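Local atomic coordinates of putative vitamin-B12 independent methionine synthase family protein (Listeria monocytogenes, PDB entry 1YPX), a protein that probably makes methionine by transferring a methyl group from 5-methyltetrahydropteroyltriglutamate to homocysteine, without cobalamin and with the help of zinc. Residues Pro138-Arg146 with Leu213-Ala224; Cys181-Ser192 with Asp231-Arg240. All blocks are in the same frame, centred on the assembly; numbering follows the deposited sequence.

The two contacts lie in one TIM-barrel-like domain and illustrate how chemistry changes with position in such a fold. Interaction 2 sits near the centre of the chain, where neighbouring parallel strands are joined by backbone hydrogen bonds and carry mostly polar side chains on one face. Interaction 1 lies about 12 Å from it, centre to centre, beside the C-terminal ends of the strands; it is also largely buried, but its chemistry is apolar and aromatic. Helix 213-224 of interaction 1 belongs to the connection between the two strands of interaction 2. The contacts also meet directly: Ser139 N probably donates to Asp187 O, while Met142 and Tyr217 both pack against Ser190.

Interaction 1 of 2, residues Pro138-Arg146 with Leu213-Ala224; sequences PSPAMLHYR and LQETYKNLINEA
Apolar and aromatic side chains make this contact, in which Pro140, Ala141 and His144 meet helix 213-224 beside the C-terminal ends of the strands, where short helix 141-146 packs on this outer-layer helix of the TIM-barrel-like fold. The segment Pro138-Arg146 leaves the end of strand 132-138 and turns into helix 141-146, whose short axis runs at 142° to that of helix 213-224, nearer antiparallel than parallel. Ala141 provides the closest backbone approach: its CA is 5.7 Å from Tyr217 CA. Its methyl CB sits over the centre of the Tyr217 ring, 3.7 Å from the centroid and almost along the ring normal, a CH-pi contact. Leu213 CB lies toward the rim of the opposite face. The same ring turns its edge to the face of His144 in an offset edge-to-face pair, with the centroids 5.3 Å apart and the planes at 83°. Tyr217 CE2 leads this approach, and Tyr217 OH also reaches Tyr145 CB. A chi1 of 175° extends the His144 side chain away from its own N, carrying the imidazole across to the tyrosine, and His144 CE1 meets Leu213 CD2 at 3.9 Å. One turn further along, Leu220 CD2 lies against Ala141 CA, 3.5 Å away. Pro140 CG touches Ile221 CD1 at 3.5 Å and Ala224 CB at 3.9 Å, and Tyr169 of helix 158-178 borders both Pro140 and Ala224. The hydroxyl of Ser139, close to Ile221 CD1, is hydrogen-bonded to Asp188 OD1 instead. Cohesion between these helices therefore rests mainly on shape and dispersion; the short methyl side chain of Ala141 is consistent with the close approach.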
loop_
_atom_site.group_PDB
_atom_site.type_symbol
_atom_site.label_atom_id
_atom_site.label_comp_id
_atom_site.label_asym_id
_atom_site.label_seq_id
_atom_site.Cartn_x
_atom_site.Cartn_y
_atom_site.Cartn_z
ATOM N N PRO A 138 -4.278 -5.241 0.400
ATOM C CA PRO A 138 -4.277 -5.294 -1.063
ATOM C C PRO A 138 -5.503 -4.587 -1.582
ATOM O O PRO A 138 -6.501 -4.427 -0.869
ATOM C CB PRO A 138 -4.323 -6.790 -1.371
ATOM C CG PRO A 138 -4.959 -7.379 -0.146
ATOM C CD PRO A 138 -4.291 -6.599 0.963
ATOM N N SER A 139 -5.406 -4.164 -2.829
ATOM C CA SER A 139 -6.476 -3.487 -3.528
ATOM C C SER A 139 -7.593 -4.485 -3.812
ATOM O O SER A 139 -7.339 -5.658 -4.051
ATOM C CB SER A 139 -5.928 -2.939 -4.845
ATOM O OG SER A 139 -6.942 -2.332 -5.618
ATOM N N PRO A 140 -8.850 -4.040 -3.790
ATOM C CA PRO A 140 -9.896 -5.026 -4.071
ATOM C C PRO A 140 -9.730 -5.693 -5.445
ATOM O O PRO A 140 -10.104 -6.846 -5.624
ATOM C CB PRO A 140 -11.184 -4.205 -3.950
ATOM C CG PRO A 140 -10.763 -2.847 -4.367
ATOM C CD PRO A 140 -9.413 -2.683 -3.689
ATOM N N ALA A 141 -9.144 -4.973 -6.399
ATOM C CA ALA A 141 -8.938 -5.504 -7.740
ATOM C C ALA A 141 -7.898 -6.613 -7.728
ATOM O O ALA A 141 -7.697 -7.299 -8.730
ATOM C CB ALA A 141 -8.499 -4.391 -8.690
HETATM N N MSE A 142 -7.229 -6.776 -6.595
HETATM C CA MSE A 142 -6.215 -7.813 -6.461
HETATM C C MSE A 142 -6.870 -9.185 -6.298
HETATM O O MSE A 142 -6.275 -10.211 -6.638
HETATM C CB MSE A 142 -5.301 -7.503 -5.270
HETATM C CG MSE A 142 -4.224 -6.474 -5.585
HETATM SE SE MSE A 142 -2.634 -7.252 -6.429
HETATM C CE MSE A 142 -3.298 -7.593 -8.210
ATOM N N LEU A 143 -8.104 -9.194 -5.794
ATOM C CA LEU A 143 -8.853 -10.434 -5.596
ATOM C C LEU A 143 -9.445 -10.883 -6.916
ATOM O O LEU A 143 -9.467 -12.074 -7.231
ATOM C CB LEU A 143 -9.993 -10.234 -4.590
ATOM C CG LEU A 143 -10.860 -11.463 -4.306
ATOM C CD1 LEU A 143 -9.984 -12.622 -3.905
ATOM C CD2 LEU A 143 -11.850 -11.160 -3.213
ATOM N N HIS A 144 -9.938 -9.915 -7.674
ATOM C CA HIS A 144 -10.533 -10.188 -8.969
ATOM C C HIS A 144 -9.554 -10.947 -9.852
ATOM O O HIS A 144 -9.908 -11.965 -10.446
ATOM C CB HIS A 144 -10.935 -8.870 -9.632
ATOM C CG HIS A 144 -11.462 -9.023 -11.025
ATOM N ND1 HIS A 144 -10.644 -9.257 -12.110
ATOM C CD2 HIS A 144 -12.722 -8.940 -11.514
ATOM C CE1 HIS A 144 -11.377 -9.308 -13.209
ATOM N NE2 HIS A 144 -12.642 -9.118 -12.875
ATOM N N TYR A 145 -8.322 -10.459 -9.921
ATOM C CA TYR A 145 -7.312 -11.096 -10.746
ATOM C C TYR A 145 -6.753 -12.380 -10.156
ATOM O O TYR A 145 -7.129 -13.474 -10.575
ATOM C CB TYR A 145 -6.162 -10.126 -11.034
ATOM C CG TYR A 145 -5.036 -10.734 -11.854
ATOM C CD1 TYR A 145 -5.305 -11.500 -12.997
ATOM C CD2 TYR A 145 -3.700 -10.535 -11.495
ATOM C CE1 TYR A 145 -4.268 -12.057 -13.764
ATOM C CE2 TYR A 145 -2.657 -11.083 -12.254
ATOM C CZ TYR A 145 -2.948 -11.840 -13.384
ATOM O OH TYR A 145 -1.918 -12.373 -14.127
ATOM N N ARG A 146 -5.852 -12.241 -9.190
ATOM C CA ARG A 146 -5.209 -13.388 -8.557
ATOM C C ARG A 146 -6.173 -14.379 -7.901
ATOM O O ARG A 146 -5.750 -15.398 -7.351
ATOM C CB ARG A 146 -4.175 -12.904 -7.533
ATOM C CG ARG A 146 -2.930 -12.263 -8.147
ATOM C CD ARG A 146 -1.646 -12.972 -7.706
ATOM N NE ARG A 146 -1.560 -14.337 -8.225
ATOM C CZ ARG A 146 -1.378 -14.648 -9.508
ATOM N NH1 ARG A 146 -1.254 -13.688 -10.417
ATOM N NH2 ARG A 146 -1.327 -15.922 -9.883
ATOM N N LEU A 213 -10.206 -4.057 -18.227
ATOM C CA LEU A 213 -9.902 -4.233 -16.815
ATOM C C LEU A 213 -9.810 -2.889 -16.104
ATOM O O LEU A 213 -10.336 -2.730 -15.002
ATOM C CB LEU A 213 -8.590 -5.000 -16.646
ATOM C CG LEU A 213 -8.668 -6.497 -16.936
ATOM C CD1 LEU A 213 -7.302 -7.117 -16.733
ATOM C CD2 LEU A 213 -9.690 -7.150 -16.018
ATOM N N GLN A 214 -9.147 -1.924 -16.741
ATOM C CA GLN A 214 -8.990 -0.589 -16.160
ATOM C C GLN A 214 -10.343 0.009 -15.782
ATOM O O GLN A 214 -10.436 0.861 -14.894
ATOM C CB GLN A 214 -8.260 0.344 -17.139
ATOM C CG GLN A 214 -6.800 -0.029 -17.374
ATOM C CD GLN A 214 -6.033 1.017 -18.170
ATOM O OE1 GLN A 214 -5.920 2.175 -17.755
ATOM N NE2 GLN A 214 -5.495 0.609 -19.318
ATOM N N GLU A 215 -11.388 -0.458 -16.460
ATOM C CA GLU A 215 -12.745 0.001 -16.221
ATOM C C GLU A 215 -13.325 -0.760 -15.027
ATOM O O GLU A 215 -13.719 -0.152 -14.023
ATOM C CB GLU A 215 -13.602 -0.234 -17.471
ATOM C CG GLU A 215 -14.846 0.644 -17.567
ATOM C CD GLU A 215 -14.520 2.122 -17.717
ATOM O OE1 GLU A 215 -15.463 2.916 -17.937
ATOM O OE2 GLU A 215 -13.328 2.491 -17.614
ATOM N N THR A 216 -13.371 -2.087 -15.133
ATOM C CA THR A 216 -13.898 -2.900 -14.040
ATOM C C THR A 216 -13.198 -2.486 -12.732
ATOM O O THR A 216 -13.853 -2.288 -11.704
ATOM C CB THR A 216 -13.694 -4.423 -14.311
ATOM O OG1 THR A 216 -12.299 -4.733 -14.328
ATOM C CG2 THR A 216 -14.296 -4.814 -15.651
ATOM N N TYR A 217 -11.876 -2.312 -12.801
ATOM C CA TYR A 217 -11.060 -1.909 -11.652
ATOM C C TYR A 217 -11.338 -0.489 -11.161
ATOM O O TYR A 217 -11.583 -0.281 -9.975
ATOM C CB TYR A 217 -9.572 -2.040 -11.988
ATOM C CG TYR A 217 -9.099 -3.466 -12.177
ATOM C CD1 TYR A 217 -7.768 -3.742 -12.480
ATOM C CD2 TYR A 217 -9.980 -4.543 -12.024
ATOM C CE1 TYR A 217 -7.319 -5.054 -12.624
ATOM C CE2 TYR A 217 -9.544 -5.860 -12.165
ATOM C CZ TYR A 217 -8.209 -6.106 -12.463
ATOM O OH TYR A 217 -7.759 -7.401 -12.575
ATOM N N LYS A 218 -11.297 0.486 -12.064
ATOM C CA LYS A 218 -11.558 1.873 -11.677
ATOM C C LYS A 218 -12.901 1.984 -10.960
ATOM O O LYS A 218 -13.023 2.684 -9.953
ATOM C CB LYS A 218 -11.567 2.792 -12.899
ATOM C CG LYS A 218 -12.071 4.199 -12.593
ATOM C CD LYS A 218 -12.876 4.764 -13.757
ATOM C CE LYS A 218 -14.157 3.954 -14.006
ATOM N NZ LYS A 218 -14.842 4.295 -15.303
ATOM N N ASN A 219 -13.908 1.298 -11.484
ATOM C CA ASN A 219 -15.230 1.328 -10.877
ATOM C C ASN A 219 -15.251 0.513 -9.591
ATOM O O ASN A 219 -15.967 0.844 -8.646
ATOM C CB ASN A 219 -16.267 0.780 -11.859
ATOM C CG ASN A 219 -16.380 1.624 -13.115
ATOM O OD1 ASN A 219 -16.806 2.777 -13.064
ATOM N ND2 ASN A 219 -15.991 1.054 -14.249
ATOM N N LEU A 220 -14.462 -0.555 -9.561
ATOM C CA LEU A 220 -14.377 -1.411 -8.380
ATOM C C LEU A 220 -13.766 -0.645 -7.210
ATOM O O LEU A 220 -14.286 -0.678 -6.089
ATOM C CB LEU A 220 -13.521 -2.641 -8.685
ATOM C CG LEU A 220 -13.192 -3.537 -7.491
ATOM C CD1 LEU A 220 -14.472 -3.991 -6.797
ATOM C CD2 LEU A 220 -12.388 -4.739 -7.971
ATOM N N ILE A 221 -12.662 0.048 -7.498
ATOM C CA ILE A 221 -11.941 0.832 -6.511
ATOM C C ILE A 221 -12.780 1.990 -5.997
ATOM O O ILE A 221 -12.974 2.140 -4.789
ATOM C CB ILE A 221 -10.662 1.460 -7.088
ATOM C CG1 ILE A 221 -9.796 0.404 -7.785
ATOM C CG2 ILE A 221 -9.927 2.198 -5.990
ATOM C CD1 ILE A 221 -9.570 -0.848 -6.994
ATOM N N ASN A 222 -13.272 2.823 -6.908
ATOM C CA ASN A 222 -14.066 3.969 -6.471
ATOM C C ASN A 222 -15.246 3.513 -5.623
ATOM O O ASN A 222 -15.562 4.133 -4.608
ATOM C CB ASN A 222 -14.555 4.803 -7.669
ATOM C CG ASN A 222 -13.425 5.582 -8.349
ATOM O OD1 ASN A 222 -12.556 6.158 -7.682
ATOM N ND2 ASN A 222 -13.446 5.614 -9.684
ATOM N N GLU A 223 -15.885 2.423 -6.031
ATOM C CA GLU A 223 -17.017 1.908 -5.274
ATOM C C GLU A 223 -16.578 1.414 -3.896
ATOM O O GLU A 223 -17.240 1.686 -2.892
ATOM C CB GLU A 223 -17.700 0.763 -6.022
ATOM C CG GLU A 223 -18.974 0.309 -5.347
ATOM C CD GLU A 223 -19.580 -0.920 -5.981
ATOM O OE1 GLU A 223 -20.607 -1.400 -5.428
ATOM O OE2 GLU A 223 -19.045 -1.407 -7.018
ATOM N N ALA A 224 -15.462 0.687 -3.863
ATOM C CA ALA A 224 -14.913 0.149 -2.624
ATOM C C ALA A 224 -14.617 1.244 -1.605
ATOM O O ALA A 224 -14.759 1.033 -0.400
ATOM C CB ALA A 224 -13.641 -0.638 -2.917
#

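Interaction 2 of 2, residues Cys181-Ser192 with Asp231-Arg240; sequences CRYLQLDDTSWS and DMVITMHICR
Adjacent parallel strands of the TIM-barrel-like sheet, 183-188 and 233-238, pair here as the two beta arms of a beta-alpha-beta crossover that includes helix 213-224. Their axes diverge by 23°, and a ladder of backbone bonds joins them: Leu184 N gives to Val233 O and Leu184 O receives Thr235 N, a pattern that Leu186 repeats with Thr235 O and His237 N. Leu184, Ile234, Leu186 and Met236 point to the outer, apolar face, where helix 158-178 covers Leu184 and Ile234. Farther along, Met236 CE packs against the Trp191 ring, 3.6 Å from NE1, which also makes a weak hydrogen bond to Asp188 OD1. The other face is largely polar, though Val233 lies on it too. Thr235 OG1 donates to Gln185 OE1 (2.8 Å), lying in the carbonyl plane on a lone pair, while Lys134 supplies OE1 with a second partner. Thr235 OG1 also lies at the edge of the Tyr183 ring, whose OH bonds to Asp10. His237 shares this face, its ND1 bonded to Phe270 O; with Cys239 and Cys334 it may outline an empty metal site, consistent with the zinc binding expected of the family. Just before the strands, Arg182 NE forms a salt bridge with Asp231 OD1 at 3.0 Å, the guanidinium and carboxylate planes 55° apart. At the other end, Asp188 closes an Asx turn: its OD2 accepts from Ser190 N at 3.0 Å and from Ser190 OG at 2.7 Å, both approaching from the same face of the carboxylate.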
loop_
_atom_site.group_PDB
_atom_site.type_symbol
_atom_site.label_atom_id
_atom_site.label_comp_id
_atom_site.label_asym_id
_atom_site.label_seq_id
_atom_site.Cartn_x
_atom_site.Cartn_y
_atom_site.Cartn_z
ATOM N N CYS A 181 -8.024 4.097 12.287
ATOM C CA CYS A 181 -7.103 4.271 11.183
ATOM C C CYS A 181 -7.450 5.505 10.362
ATOM O O CYS A 181 -8.593 5.673 9.935
ATOM C CB CYS A 181 -7.121 3.027 10.296
ATOM S SG CYS A 181 -5.851 2.971 8.998
ATOM N N ARG A 182 -6.461 6.368 10.136
ATOM C CA ARG A 182 -6.669 7.594 9.360
ATOM C C ARG A 182 -5.744 7.662 8.175
ATOM O O ARG A 182 -5.629 8.705 7.538
ATOM C CB ARG A 182 -6.464 8.832 10.236
ATOM C CG ARG A 182 -7.758 9.573 10.515
ATOM C CD ARG A 182 -8.789 8.588 11.007
ATOM N NE ARG A 182 -9.643 9.134 12.042
ATOM C CZ ARG A 182 -10.556 8.419 12.681
ATOM N NH1 ARG A 182 -10.713 7.138 12.373
ATOM N NH2 ARG A 182 -11.304 8.983 13.625
ATOM N N TYR A 183 -5.090 6.540 7.892
ATOM C CA TYR A 183 -4.161 6.435 6.772
ATOM C C TYR A 183 -4.101 4.964 6.313
ATOM O O TYR A 183 -3.389 4.137 6.903
ATOM C CB TYR A 183 -2.780 6.948 7.217
ATOM C CG TYR A 183 -1.760 7.169 6.118
ATOM C CD1 TYR A 183 -0.493 7.664 6.411
ATOM C CD2 TYR A 183 -2.022 6.801 4.808
ATOM C CE1 TYR A 183 0.492 7.771 5.425
ATOM C CE2 TYR A 183 -1.049 6.902 3.817
ATOM C CZ TYR A 183 0.209 7.381 4.130
ATOM O OH TYR A 183 1.192 7.430 3.167
ATOM N N LEU A 184 -4.875 4.667 5.266
ATOM C CA LEU A 184 -4.966 3.333 4.673
ATOM C C LEU A 184 -4.413 3.321 3.244
ATOM O O LEU A 184 -4.701 4.212 2.446
ATOM C CB LEU A 184 -6.428 2.856 4.630
ATOM C CG LEU A 184 -6.616 1.343 4.390
ATOM C CD1 LEU A 184 -6.185 0.593 5.651
ATOM C CD2 LEU A 184 -8.074 1.012 4.058
ATOM N N GLN A 185 -3.644 2.291 2.920
ATOM C CA GLN A 185 -3.043 2.172 1.607
ATOM C C GLN A 185 -3.394 0.867 0.882
ATOM O O GLN A 185 -3.291 -0.234 1.443
ATOM C CB GLN A 185 -1.528 2.313 1.730
ATOM C CG GLN A 185 -0.778 1.911 0.476
ATOM C CD GLN A 185 0.561 2.593 0.369
ATOM O OE1 GLN A 185 0.639 3.821 0.395
ATOM N NE2 GLN A 185 1.624 1.805 0.247
ATOM N N LEU A 186 -3.805 1.008 -0.374
ATOM C CA LEU A 186 -4.171 -0.126 -1.218
ATOM C C LEU A 186 -2.984 -0.507 -2.100
ATOM O O LEU A 186 -2.539 0.284 -2.929
ATOM C CB LEU A 186 -5.373 0.248 -2.091
ATOM C CG LEU A 186 -6.811 -0.019 -1.583
ATOM C CD1 LEU A 186 -6.884 -0.019 -0.057
ATOM C CD2 LEU A 186 -7.749 1.033 -2.158
ATOM N N ASP A 187 -2.465 -1.714 -1.907
ATOM C CA ASP A 187 -1.348 -2.183 -2.709
ATOM C C ASP A 187 -1.917 -2.890 -3.927
ATOM O O ASP A 187 -2.532 -3.944 -3.824
ATOM C CB ASP A 187 -0.445 -3.100 -1.882
ATOM C CG ASP A 187 0.493 -2.314 -0.975
ATOM O OD1 ASP A 187 0.156 -1.158 -0.618
ATOM O OD2 ASP A 187 1.570 -2.840 -0.607
ATOM N N ASP A 188 -1.738 -2.279 -5.086
ATOM C CA ASP A 188 -2.275 -2.862 -6.283
ATOM C C ASP A 188 -1.212 -3.098 -7.325
ATOM O O ASP A 188 -0.744 -2.160 -7.961
ATOM C CB ASP A 188 -3.361 -1.961 -6.845
ATOM C CG ASP A 188 -4.296 -2.709 -7.734
ATOM O OD1 ASP A 188 -5.445 -2.263 -7.923
ATOM O OD2 ASP A 188 -3.874 -3.758 -8.244
ATOM N N THR A 189 -0.838 -4.357 -7.506
ATOM C CA THR A 189 0.185 -4.689 -8.481
ATOM C C THR A 189 -0.411 -5.207 -9.786
ATOM O O THR A 189 0.325 -5.677 -10.656
ATOM C CB THR A 189 1.144 -5.753 -7.931
ATOM O OG1 THR A 189 2.233 -5.925 -8.844
ATOM C CG2 THR A 189 0.430 -7.083 -7.761
ATOM N N SER A 190 -1.734 -5.105 -9.920
ATOM C CA SER A 190 -2.434 -5.588 -11.110
ATOM C C SER A 190 -2.313 -4.679 -12.330
ATOM O O SER A 190 -2.272 -5.159 -13.460
ATOM C CB SER A 190 -3.924 -5.841 -10.801
ATOM O OG SER A 190 -4.664 -4.642 -10.641
ATOM N N TRP A 191 -2.249 -3.373 -12.108
ATOM C CA TRP A 191 -2.143 -2.433 -13.213
ATOM C C TRP A 191 -0.830 -2.580 -13.974
ATOM O O TRP A 191 -0.786 -2.347 -15.176
ATOM C CB TRP A 191 -2.282 -0.997 -12.704
ATOM C CG TRP A 191 -3.520 -0.767 -11.885
ATOM C CD1 TRP A 191 -3.697 -1.073 -10.575
ATOM C CD2 TRP A 191 -4.754 -0.192 -12.336
ATOM N NE1 TRP A 191 -4.963 -0.723 -10.172
ATOM C CE2 TRP A 191 -5.634 -0.178 -11.233
ATOM C CE3 TRP A 191 -5.200 0.314 -13.563
ATOM C CZ2 TRP A 191 -6.937 0.322 -11.319
ATOM C CZ3 TRP A 191 -6.489 0.810 -13.648
ATOM C CH2 TRP A 191 -7.345 0.812 -12.530
ATOM N N SER A 192 0.236 -2.965 -13.283
ATOM C CA SER A 192 1.531 -3.121 -13.941
ATOM C C SER A 192 1.452 -4.154 -15.062
ATOM O O SER A 192 2.097 -4.006 -16.100
ATOM C CB SER A 192 2.612 -3.532 -12.931
ATOM O OG SER A 192 2.421 -4.849 -12.444
ATOM N N ASP A 231 -11.782 12.623 7.145
ATOM C CA ASP A 231 -10.453 12.699 7.771
ATOM C C ASP A 231 -9.558 11.486 7.538
ATOM O O ASP A 231 -8.474 11.391 8.115
ATOM C CB ASP A 231 -10.581 12.895 9.281
ATOM C CG ASP A 231 -11.336 11.764 9.947
ATOM O OD1 ASP A 231 -11.219 11.593 11.184
ATOM O OD2 ASP A 231 -12.059 11.046 9.225
HETATM N N MSE A 232 -10.013 10.545 6.723
HETATM C CA MSE A 232 -9.202 9.375 6.453
HETATM C C MSE A 232 -8.537 9.522 5.089
HETATM O O MSE A 232 -9.163 9.964 4.123
HETATM C CB MSE A 232 -10.049 8.105 6.498
HETATM C CG MSE A 232 -9.234 6.833 6.279
HETATM SE SE MSE A 232 -10.308 5.206 6.200
HETATM C CE MSE A 232 -11.371 5.695 4.685
ATOM N N VAL A 233 -7.259 9.162 5.017
ATOM C CA VAL A 233 -6.503 9.250 3.770
ATOM C C VAL A 233 -6.375 7.842 3.174
ATOM O O VAL A 233 -6.090 6.873 3.877
ATOM C CB VAL A 233 -5.086 9.859 4.031
ATOM C CG1 VAL A 233 -4.293 9.954 2.732
ATOM C CG2 VAL A 233 -5.211 11.235 4.667
ATOM N N ILE A 234 -6.623 7.722 1.877
ATOM C CA ILE A 234 -6.490 6.431 1.232
ATOM C C ILE A 234 -5.564 6.538 0.043
ATOM O O ILE A 234 -5.945 7.020 -1.020
ATOM C CB ILE A 234 -7.840 5.862 0.786
ATOM C CG1 ILE A 234 -8.667 5.501 2.038
ATOM C CG2 ILE A 234 -7.607 4.643 -0.128
ATOM C CD1 ILE A 234 -9.934 4.659 1.787
ATOM N N THR A 235 -4.330 6.104 0.239
ATOM C CA THR A 235 -3.335 6.152 -0.810
ATOM C C THR A 235 -3.286 4.823 -1.531
ATOM O O THR A 235 -3.710 3.784 -1.005
ATOM C CB THR A 235 -1.927 6.431 -0.240
ATOM O OG1 THR A 235 -1.603 5.455 0.773
ATOM C CG2 THR A 235 -1.861 7.838 0.326
HETATM N N MSE A 236 -2.735 4.858 -2.734
HETATM C CA MSE A 236 -2.628 3.657 -3.535
HETATM C C MSE A 236 -1.217 3.391 -4.005
HETATM O O MSE A 236 -0.598 4.247 -4.617
HETATM C CB MSE A 236 -3.530 3.774 -4.758
HETATM C CG MSE A 236 -3.568 2.528 -5.616
HETATM SE SE MSE A 236 -5.387 2.058 -6.104
HETATM C CE MSE A 236 -5.222 2.118 -8.045
ATOM N N HIS A 237 -0.701 2.210 -3.708
ATOM C CA HIS A 237 0.624 1.859 -4.185
ATOM C C HIS A 237 0.473 1.013 -5.458
ATOM O O HIS A 237 0.014 -0.132 -5.392
ATOM C CB HIS A 237 1.406 1.085 -3.118
ATOM C CG HIS A 237 2.736 0.579 -3.588
ATOM N ND1 HIS A 237 3.629 1.357 -4.303
ATOM C CD2 HIS A 237 3.326 -0.632 -3.451
ATOM C CE1 HIS A 237 4.704 0.645 -4.586
ATOM N NE2 HIS A 237 4.545 -0.566 -4.081
ATOM N N ILE A 238 0.823 1.610 -6.607
ATOM C CA ILE A 238 0.782 0.942 -7.924
ATOM C C ILE A 238 2.153 0.308 -8.086
ATOM O O ILE A 238 3.088 0.961 -8.546
ATOM C CB ILE A 238 0.637 1.933 -9.120
ATOM C CG1 ILE A 238 -0.538 2.891 -8.905
ATOM C CG2 ILE A 238 0.419 1.148 -10.416
ATOM C CD1 ILE A 238 -1.883 2.207 -8.865
ATOM N N CYS A 239 2.281 -0.957 -7.714
ATOM C CA CYS A 239 3.568 -1.635 -7.795
ATOM C C CYS A 239 3.942 -2.068 -9.208
ATOM O O CYS A 239 3.070 -2.377 -10.020
ATOM C CB CYS A 239 3.552 -2.855 -6.876
ATOM S SG CYS A 239 5.167 -3.352 -6.286
ATOM N N ARG A 240 5.242 -2.088 -9.493
ATOM C CA ARG A 240 5.733 -2.506 -10.810
ATOM C C ARG A 240 6.068 -3.997 -10.806
ATOM O O ARG A 240 6.547 -4.535 -9.808
ATOM C CB ARG A 240 6.982 -1.702 -11.213
ATOM C CG ARG A 240 6.722 -0.276 -11.731
ATOM C CD ARG A 240 6.029 -0.268 -13.092
ATOM N NE ARG A 240 5.961 1.069 -13.693
ATOM C CZ ARG A 240 7.022 1.817 -13.999
ATOM N NH1 ARG A 240 8.245 1.365 -13.759
ATOM N NH2 ARG A 240 6.864 3.011 -14.562
#